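Local structure of uncharacterized protein (4QAN) at residues K268-G276 with Y329-Y340; L307-T315 with S374-A385. The protein is of unknown function, has a cystatin-like fold as a divergent member of the NTF2-like superfamily, and can bind a magnesium ion. All blocks are in the same frame, centred on the assembly; numbering follows the deposited sequence.

Overall arrangement
Both contacts are built on one mixed sheet, in which strands 305-314 and 322-331 are neighbours. Contact 1 lays helix 254-275 against the hairpin of strands 322-331 and 334-344, whereas contact 2 joins strand 305-314 to the C-terminal helix and the short last strand 383-384. Their centres lie about 16 Å apart, and they touch directly: Y329 CE2 is 3.3 Å from L307 CD1, and N335 CG is 3.2 Å from S374 OG. Contact 1 is far from the magnesium site. Contact 2 comes closer, the side chain of A385 lying about 9 Å from that of S360, a magnesium-binding residue whose ion is absent here.

Contact 1 (K268-G276 with Y329-Y340); sequences KTMLYGFLG and YSYNGKNYLTGY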
# COMPACT_ATOMS: atom_id res chain seq x y z
N LYS A 268 -7.45 -2.75 -5.92
CA LYS A 268 -8.43 -2.32 -4.90
C LYS A 268 -9.57 -1.52 -5.49
O LYS A 268 -10.75 -1.73 -5.19
CB LYS A 268 -7.75 -1.47 -3.84
CG LYS A 268 -8.69 -1.02 -2.72
CD LYS A 268 -8.07 -0.00 -1.79
CE LYS A 268 -7.82 1.32 -2.49
NZ LYS A 268 -6.97 2.20 -1.64
N THR A 269 -9.20 -0.59 -6.37
CA THR A 269 -10.15 0.30 -6.95
C THR A 269 -11.14 -0.49 -7.81
O THR A 269 -12.34 -0.22 -7.80
CB THR A 269 -9.41 1.40 -7.71
OG1 THR A 269 -8.64 2.17 -6.77
CG2 THR A 269 -10.38 2.31 -8.45
N MSE A 270 -10.62 -1.48 -8.53
CA MSE A 270 -11.44 -2.35 -9.37
C MSE A 270 -12.39 -3.14 -8.50
O MSE A 270 -13.58 -3.19 -8.77
CB MSE A 270 -10.54 -3.25 -10.22
CG MSE A 270 -11.43 -4.16 -11.07
SE MSE A 270 -10.44 -5.39 -12.23
CE MSE A 270 -10.05 -6.78 -10.89
N LEU A 271 -11.89 -3.77 -7.44
CA LEU A 271 -12.75 -4.52 -6.54
C LEU A 271 -13.84 -3.62 -5.93
O LEU A 271 -15.00 -4.05 -5.80
CB LEU A 271 -11.94 -5.19 -5.43
CG LEU A 271 -10.79 -6.09 -5.86
CD1 LEU A 271 -10.04 -6.58 -4.65
CD2 LEU A 271 -11.27 -7.26 -6.71
N TYR A 272 -13.48 -2.38 -5.57
CA TYR A 272 -14.45 -1.46 -4.99
C TYR A 272 -15.52 -1.15 -6.03
O TYR A 272 -16.70 -0.95 -5.69
CB TYR A 272 -13.77 -0.17 -4.50
CG TYR A 272 -13.00 -0.27 -3.18
CD1 TYR A 272 -12.73 -1.50 -2.57
CD2 TYR A 272 -12.55 0.88 -2.55
CE1 TYR A 272 -12.04 -1.56 -1.37
CE2 TYR A 272 -11.84 0.82 -1.37
CZ TYR A 272 -11.59 -0.39 -0.78
OH TYR A 272 -10.89 -0.42 0.39
N GLY A 273 -15.14 -1.15 -7.30
CA GLY A 273 -16.11 -0.95 -8.39
C GLY A 273 -17.19 -2.03 -8.41
O GLY A 273 -18.38 -1.72 -8.59
N PHE A 274 -16.78 -3.29 -8.25
CA PHE A 274 -17.74 -4.41 -8.22
C PHE A 274 -18.55 -4.38 -6.93
O PHE A 274 -19.72 -4.74 -6.92
CB PHE A 274 -17.03 -5.77 -8.35
CG PHE A 274 -16.38 -6.00 -9.68
CD1 PHE A 274 -17.13 -6.09 -10.84
CD2 PHE A 274 -15.00 -6.17 -9.77
CE1 PHE A 274 -16.52 -6.32 -12.06
CE2 PHE A 274 -14.39 -6.39 -11.00
CZ PHE A 274 -15.15 -6.48 -12.14
N LEU A 275 -17.92 -3.96 -5.84
CA LEU A 275 -18.61 -3.82 -4.57
C LEU A 275 -19.55 -2.62 -4.51
O LEU A 275 -20.33 -2.51 -3.57
CB LEU A 275 -17.60 -3.71 -3.45
CG LEU A 275 -16.75 -4.95 -3.19
CD1 LEU A 275 -15.53 -4.62 -2.34
CD2 LEU A 275 -17.60 -6.01 -2.53
N GLY A 276 -19.47 -1.71 -5.48
CA GLY A 276 -20.27 -0.48 -5.45
C GLY A 276 -19.78 0.60 -4.49
O GLY A 276 -20.55 1.42 -4.03
N TYR A 329 -17.74 -9.50 -17.40
CA TYR A 329 -17.85 -10.23 -16.14
C TYR A 329 -19.29 -10.49 -15.73
O TYR A 329 -20.21 -9.82 -16.18
CB TYR A 329 -17.22 -9.43 -14.99
CG TYR A 329 -15.79 -8.98 -15.18
CD1 TYR A 329 -15.50 -7.88 -15.97
CD2 TYR A 329 -14.74 -9.62 -14.54
CE1 TYR A 329 -14.22 -7.45 -16.14
CE2 TYR A 329 -13.43 -9.19 -14.69
CZ TYR A 329 -13.18 -8.10 -15.50
OH TYR A 329 -11.90 -7.64 -15.68
N SER A 330 -19.45 -11.49 -14.87
CA SER A 330 -20.60 -11.60 -13.99
C SER A 330 -20.05 -11.56 -12.57
O SER A 330 -19.30 -12.45 -12.16
CB SER A 330 -21.37 -12.90 -14.21
OG SER A 330 -22.32 -13.13 -13.17
N TYR A 331 -20.39 -10.50 -11.84
CA TYR A 331 -20.09 -10.42 -10.42
C TYR A 331 -21.38 -10.71 -9.69
O TYR A 331 -22.25 -9.84 -9.59
CB TYR A 331 -19.58 -9.03 -10.01
CG TYR A 331 -19.40 -8.91 -8.51
CD1 TYR A 331 -18.37 -9.59 -7.85
CD2 TYR A 331 -20.28 -8.15 -7.73
CE1 TYR A 331 -18.21 -9.50 -6.49
CE2 TYR A 331 -20.11 -8.07 -6.35
CZ TYR A 331 -19.07 -8.75 -5.74
OH TYR A 331 -18.89 -8.69 -4.36
N ASN A 332 -21.51 -11.92 -9.17
CA ASN A 332 -22.74 -12.36 -8.49
C ASN A 332 -24.00 -12.06 -9.29
O ASN A 332 -25.03 -11.65 -8.73
CB ASN A 332 -22.81 -11.77 -7.08
CG ASN A 332 -21.71 -12.28 -6.19
OD1 ASN A 332 -21.92 -13.15 -5.34
ND2 ASN A 332 -20.49 -11.78 -6.42
N GLY A 333 -23.91 -12.27 -10.59
CA GLY A 333 -25.05 -12.17 -11.48
C GLY A 333 -25.25 -10.82 -12.12
O GLY A 333 -26.13 -10.67 -12.97
N LYS A 334 -24.48 -9.83 -11.70
CA LYS A 334 -24.51 -8.52 -12.34
C LYS A 334 -23.32 -8.42 -13.26
O LYS A 334 -22.23 -8.85 -12.91
CB LYS A 334 -24.51 -7.39 -11.30
CG LYS A 334 -25.78 -7.38 -10.47
CD LYS A 334 -25.95 -6.12 -9.64
CE LYS A 334 -27.37 -6.00 -9.12
NZ LYS A 334 -27.61 -4.70 -8.43
N ASN A 335 -23.56 -7.86 -14.44
CA ASN A 335 -22.57 -7.82 -15.52
C ASN A 335 -21.85 -6.50 -15.59
O ASN A 335 -22.47 -5.43 -15.51
CB ASN A 335 -23.24 -8.09 -16.86
CG ASN A 335 -23.94 -9.41 -16.88
OD1 ASN A 335 -25.15 -9.49 -17.07
ND2 ASN A 335 -23.18 -10.47 -16.64
N TYR A 336 -20.53 -6.58 -15.76
CA TYR A 336 -19.68 -5.40 -15.84
C TYR A 336 -18.69 -5.55 -16.99
O TYR A 336 -18.45 -6.64 -17.49
CB TYR A 336 -18.90 -5.22 -14.53
CG TYR A 336 -19.79 -4.94 -13.34
CD1 TYR A 336 -20.36 -5.99 -12.61
CD2 TYR A 336 -20.08 -3.64 -12.96
CE1 TYR A 336 -21.18 -5.74 -11.52
CE2 TYR A 336 -20.90 -3.37 -11.87
CZ TYR A 336 -21.45 -4.43 -11.16
OH TYR A 336 -22.26 -4.18 -10.08
N LEU A 337 -18.13 -4.41 -17.39
CA LEU A 337 -17.01 -4.38 -18.29
C LEU A 337 -15.84 -3.69 -17.58
O LEU A 337 -16.03 -2.72 -16.85
CB LEU A 337 -17.37 -3.59 -19.54
CG LEU A 337 -16.46 -3.83 -20.74
CD1 LEU A 337 -16.86 -5.12 -21.46
CD2 LEU A 337 -16.53 -2.66 -21.72
N THR A 338 -14.63 -4.20 -17.79
CA THR A 338 -13.43 -3.44 -17.49
C THR A 338 -12.45 -3.51 -18.63
O THR A 338 -12.60 -4.31 -19.53
CB THR A 338 -12.71 -4.00 -16.26
OG1 THR A 338 -12.06 -5.24 -16.61
CG2 THR A 338 -13.70 -4.19 -15.12
N GLY A 339 -11.41 -2.68 -18.55
CA GLY A 339 -10.36 -2.61 -19.54
C GLY A 339 -8.99 -3.02 -19.02
O GLY A 339 -8.66 -2.77 -17.86
N TYR A 340 -8.22 -3.66 -19.89
CA TYR A 340 -6.84 -4.05 -19.59
C TYR A 340 -5.92 -3.57 -20.69
O TYR A 340 -6.32 -3.44 -21.84
CB TYR A 340 -6.71 -5.57 -19.53
CG TYR A 340 -7.42 -6.24 -18.39
CD1 TYR A 340 -8.77 -6.54 -18.47
CD2 TYR A 340 -6.73 -6.57 -17.24
CE1 TYR A 340 -9.42 -7.16 -17.42
CE2 TYR A 340 -7.37 -7.18 -16.19
CZ TYR A 340 -8.71 -7.49 -16.29
OH TYR A 340 -9.34 -8.09 -15.24
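F274 and M270 mark where helix 268-275 lies over the hairpin 329-340, the helix axis running 10.5 Å from that of strand 334-340 at 154°, so the two run nearly antiparallel. F274 makes the largest contribution to the contact. With CG anti to the carbonyl carbon (chi1 -67°), the side chain puts its CB over Y331 and its ring edge toward Y329 and Y336. The far corner, CZ, stands over the centre of the Y329 face in an edge-to-face pair with centroids 5.1 Å apart. The CD1-CE1 edge is turned to the face of Y336, whose plane is at 90° to the F274 ring; F274 CE1 also meets Y336 CB at 3.6 Å. Y331 is engaged differently: the two rings are slid apart and barely overlap, but F274 CB sits above the centre of the Y331 ring in a CH-pi contact, 4.0 Å from its centroid. The opposite face of Y331 is covered by N332 ND2, and L275 CD2 approaches Y331 OH. T338 CG2 closes on F274 CZ.

Beyond the F274 ring, a chain of hydroxyls joins Y340, Y329 and T338. Y329 OH is 2.6 Å from both T338 OG1 and Y340 OH, two hydrogen bonds that limit swinging of the Y329 ring under F274. M270, a selenomethionine, packs its SE 4.2 Å from Y340 OH, and I232 and I229 of helix 221-234 line the same region. N335 ND2 bonds Y329 O at 3.1 Å from the face opposite to that used by Y336 N, tying the two hairpin strands together. The helix closes in a Schellman motif with G276 at C-prime, while a type I' turn from Y331 to K334 links the strands. The aromatic cluster thus seals a helix onto a beta hairpin, consistent with the helix-on-curved-sheet layout of the cystatin-like fold.

Contact 2 (L307-T315 with S374-A385); sequences LIKVIPIET and SRKTSEQSVLKA
K309 NZ reaches two backbone carbonyls near the end of helix 371-378 and in the loop that leads to strand 383-384, S378 O at 2.6 Å and Q380 O at 3.0 Å. The lysine is extended throughout, with CG anti to the backbone N (chi1 -153°), and its ammonium group meets Q380 O from above the carbonyl plane. Beyond this grip the chain becomes a short parallel strand pairing at the edge of the mixed sheet: L383 N donates to P312 O in the carbonyl plane, E314 N to L383 O at 2.8 Å, and A385 N to E314 O. On the face shared by E314 and K384, the two side chains lie side by side, and K384 NZ meets E314 OE1 from above the carboxylate plane in a 3.3 Å salt bridge. A methionine in place of K309 would probably leave the S378 and Q380 carbonyls without this shared donor and the turn after the helix less firmly held to the strand. The bulge at I308 and K309, both facing L328, lets the two neighbouring side chains face the C-terminal segment together. Apolar packing fills in between: I311 sends CD1 to T377 CG2 and CG2 to L383 CG; the L383 side chain also touches A326 of strand 322-331. Next to them, V382 CG2 rests 3.7 Å from E314 CB, while P312 CG abuts S381 O at 3.2 Å.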
# COMPACT_ATOMS: atom_id res chain seq x y z
N LEU A 307 -15.36 -14.18 -15.12
CA LEU A 307 -15.09 -13.64 -16.42
C LEU A 307 -15.97 -14.40 -17.45
O LEU A 307 -15.93 -15.62 -17.54
CB LEU A 307 -13.59 -13.83 -16.67
CG LEU A 307 -12.79 -12.87 -17.53
CD1 LEU A 307 -12.95 -11.42 -17.12
CD2 LEU A 307 -11.34 -13.32 -17.44
N ILE A 308 -16.80 -13.69 -18.20
CA ILE A 308 -17.56 -14.31 -19.28
C ILE A 308 -16.69 -14.40 -20.55
O ILE A 308 -16.71 -15.40 -21.26
CB ILE A 308 -18.84 -13.52 -19.58
CG1 ILE A 308 -19.79 -13.58 -18.38
CG2 ILE A 308 -19.56 -14.07 -20.81
CD1 ILE A 308 -20.86 -12.51 -18.41
N LYS A 309 -15.93 -13.35 -20.81
CA LYS A 309 -15.13 -13.25 -22.02
C LYS A 309 -14.03 -12.19 -21.87
O LYS A 309 -14.24 -11.16 -21.24
CB LYS A 309 -16.04 -12.89 -23.19
CG LYS A 309 -15.53 -13.38 -24.54
CD LYS A 309 -16.68 -13.48 -25.52
CE LYS A 309 -16.20 -13.84 -26.92
NZ LYS A 309 -17.37 -13.85 -27.83
N VAL A 310 -12.86 -12.48 -22.44
CA VAL A 310 -11.79 -11.51 -22.60
C VAL A 310 -11.69 -11.15 -24.09
O VAL A 310 -11.35 -12.00 -24.90
CB VAL A 310 -10.46 -12.08 -22.11
CG1 VAL A 310 -9.34 -11.05 -22.28
CG2 VAL A 310 -10.61 -12.53 -20.67
N ILE A 311 -12.00 -9.90 -24.44
CA ILE A 311 -12.24 -9.56 -25.84
C ILE A 311 -11.24 -8.53 -26.34
O ILE A 311 -11.10 -7.47 -25.73
CB ILE A 311 -13.64 -8.96 -26.04
CG1 ILE A 311 -14.69 -9.87 -25.40
CG2 ILE A 311 -13.92 -8.78 -27.51
CD1 ILE A 311 -16.05 -9.23 -25.29
N PRO A 312 -10.56 -8.82 -27.47
CA PRO A 312 -9.57 -7.87 -27.94
C PRO A 312 -10.20 -6.57 -28.40
O PRO A 312 -11.26 -6.57 -29.07
CB PRO A 312 -8.93 -8.60 -29.14
CG PRO A 312 -10.02 -9.48 -29.64
CD PRO A 312 -10.74 -9.94 -28.40
N ILE A 313 -9.56 -5.46 -28.06
CA ILE A 313 -9.97 -4.16 -28.57
C ILE A 313 -9.11 -3.82 -29.79
O ILE A 313 -7.88 -3.89 -29.73
CB ILE A 313 -9.82 -3.09 -27.48
CG1 ILE A 313 -10.71 -3.45 -26.28
CG2 ILE A 313 -10.15 -1.70 -28.01
CD1 ILE A 313 -10.42 -2.61 -25.05
N GLU A 314 -9.75 -3.46 -30.89
CA GLU A 314 -9.02 -3.03 -32.05
C GLU A 314 -8.76 -1.53 -31.98
O GLU A 314 -9.71 -0.75 -31.99
CB GLU A 314 -9.80 -3.38 -33.31
CG GLU A 314 -9.12 -2.93 -34.60
CD GLU A 314 -9.79 -3.50 -35.82
OE1 GLU A 314 -9.96 -4.74 -35.89
OE2 GLU A 314 -10.15 -2.72 -36.71
N THR A 315 -7.49 -1.13 -31.88
CA THR A 315 -7.12 0.29 -31.87
C THR A 315 -5.76 0.55 -32.51
O THR A 315 -4.83 -0.24 -32.37
CB THR A 315 -7.08 0.88 -30.45
OG1 THR A 315 -6.52 2.20 -30.52
CG2 THR A 315 -6.23 0.03 -29.52
N SER A 374 -24.78 -6.84 -22.02
CA SER A 374 -23.82 -7.91 -21.71
C SER A 374 -23.87 -9.02 -22.75
O SER A 374 -22.84 -9.57 -23.12
CB SER A 374 -24.12 -8.50 -20.34
OG SER A 374 -23.16 -9.46 -19.97
N ARG A 375 -25.08 -9.34 -23.23
CA ARG A 375 -25.25 -10.39 -24.23
C ARG A 375 -24.74 -9.95 -25.60
O ARG A 375 -24.16 -10.75 -26.33
CB ARG A 375 -26.72 -10.81 -24.34
CG ARG A 375 -26.92 -12.05 -25.22
CD ARG A 375 -28.39 -12.43 -25.37
NE ARG A 375 -29.27 -11.27 -25.55
CZ ARG A 375 -29.33 -10.50 -26.64
NH1 ARG A 375 -28.55 -10.74 -27.69
NH2 ARG A 375 -30.17 -9.48 -26.66
N LYS A 376 -24.98 -8.69 -25.95
CA LYS A 376 -24.47 -8.13 -27.21
C LYS A 376 -22.94 -8.11 -27.23
O LYS A 376 -22.33 -8.39 -28.26
CB LYS A 376 -25.01 -6.71 -27.44
CG LYS A 376 -26.49 -6.67 -27.80
CD LYS A 376 -26.76 -7.34 -29.14
CE LYS A 376 -28.23 -7.58 -29.37
NZ LYS A 376 -28.44 -8.50 -30.52
N THR A 377 -22.34 -7.76 -26.09
CA THR A 377 -20.90 -7.70 -25.95
C THR A 377 -20.29 -9.11 -26.04
O THR A 377 -19.28 -9.31 -26.72
CB THR A 377 -20.51 -7.04 -24.62
OG1 THR A 377 -21.12 -5.74 -24.52
CG2 THR A 377 -19.00 -6.89 -24.49
N SER A 378 -20.91 -10.08 -25.38
CA SER A 378 -20.45 -11.47 -25.41
C SER A 378 -20.43 -12.07 -26.81
O SER A 378 -19.67 -13.00 -27.08
CB SER A 378 -21.33 -12.35 -24.50
OG SER A 378 -22.64 -12.46 -25.03
N GLU A 379 -21.29 -11.57 -27.69
CA GLU A 379 -21.31 -12.00 -29.09
C GLU A 379 -20.18 -11.42 -29.96
O GLU A 379 -19.92 -11.92 -31.05
CB GLU A 379 -22.66 -11.65 -29.73
CG GLU A 379 -23.81 -12.53 -29.27
CD GLU A 379 -25.17 -11.95 -29.63
OE1 GLU A 379 -25.25 -10.78 -30.08
OE2 GLU A 379 -26.17 -12.67 -29.44
N GLN A 380 -19.53 -10.36 -29.49
CA GLN A 380 -18.41 -9.76 -30.22
C GLN A 380 -17.15 -10.60 -30.11
O GLN A 380 -16.84 -11.14 -29.05
CB GLN A 380 -18.09 -8.37 -29.67
CG GLN A 380 -19.26 -7.40 -29.68
CD GLN A 380 -19.86 -7.27 -31.05
OE1 GLN A 380 -19.25 -6.72 -31.96
NE2 GLN A 380 -21.08 -7.79 -31.21
N SER A 381 -16.42 -10.71 -31.21
CA SER A 381 -15.08 -11.27 -31.18
C SER A 381 -14.04 -10.15 -31.10
O SER A 381 -12.89 -10.39 -30.74
CB SER A 381 -14.84 -12.11 -32.43
OG SER A 381 -14.97 -11.31 -33.57
N VAL A 382 -14.46 -8.92 -31.42
CA VAL A 382 -13.58 -7.77 -31.31
C VAL A 382 -14.36 -6.48 -31.08
O VAL A 382 -15.41 -6.28 -31.66
CB VAL A 382 -12.68 -7.62 -32.57
CG1 VAL A 382 -13.50 -7.50 -33.84
CG2 VAL A 382 -11.74 -6.43 -32.41
N LEU A 383 -13.85 -5.61 -30.21
CA LEU A 383 -14.49 -4.32 -29.97
C LEU A 383 -13.67 -3.24 -30.66
O LEU A 383 -12.49 -3.10 -30.38
CB LEU A 383 -14.56 -4.04 -28.47
CG LEU A 383 -15.29 -5.08 -27.61
CD1 LEU A 383 -15.15 -4.77 -26.13
CD2 LEU A 383 -16.76 -5.17 -27.98
N LYS A 384 -14.31 -2.47 -31.54
CA LYS A 384 -13.62 -1.43 -32.32
C LYS A 384 -13.65 -0.10 -31.56
O LYS A 384 -14.72 0.36 -31.15
CB LYS A 384 -14.30 -1.23 -33.67
CG LYS A 384 -14.70 -2.49 -34.43
CD LYS A 384 -13.57 -3.10 -35.25
CE LYS A 384 -14.10 -4.29 -36.04
NZ LYS A 384 -13.07 -4.93 -36.91
N ALA A 385 -12.49 0.53 -31.39
CA ALA A 385 -12.36 1.75 -30.60
C ALA A 385 -13.47 2.77 -30.88
O ALA A 385 -13.59 3.29 -31.99
CB ALA A 385 -11.01 2.39 -30.86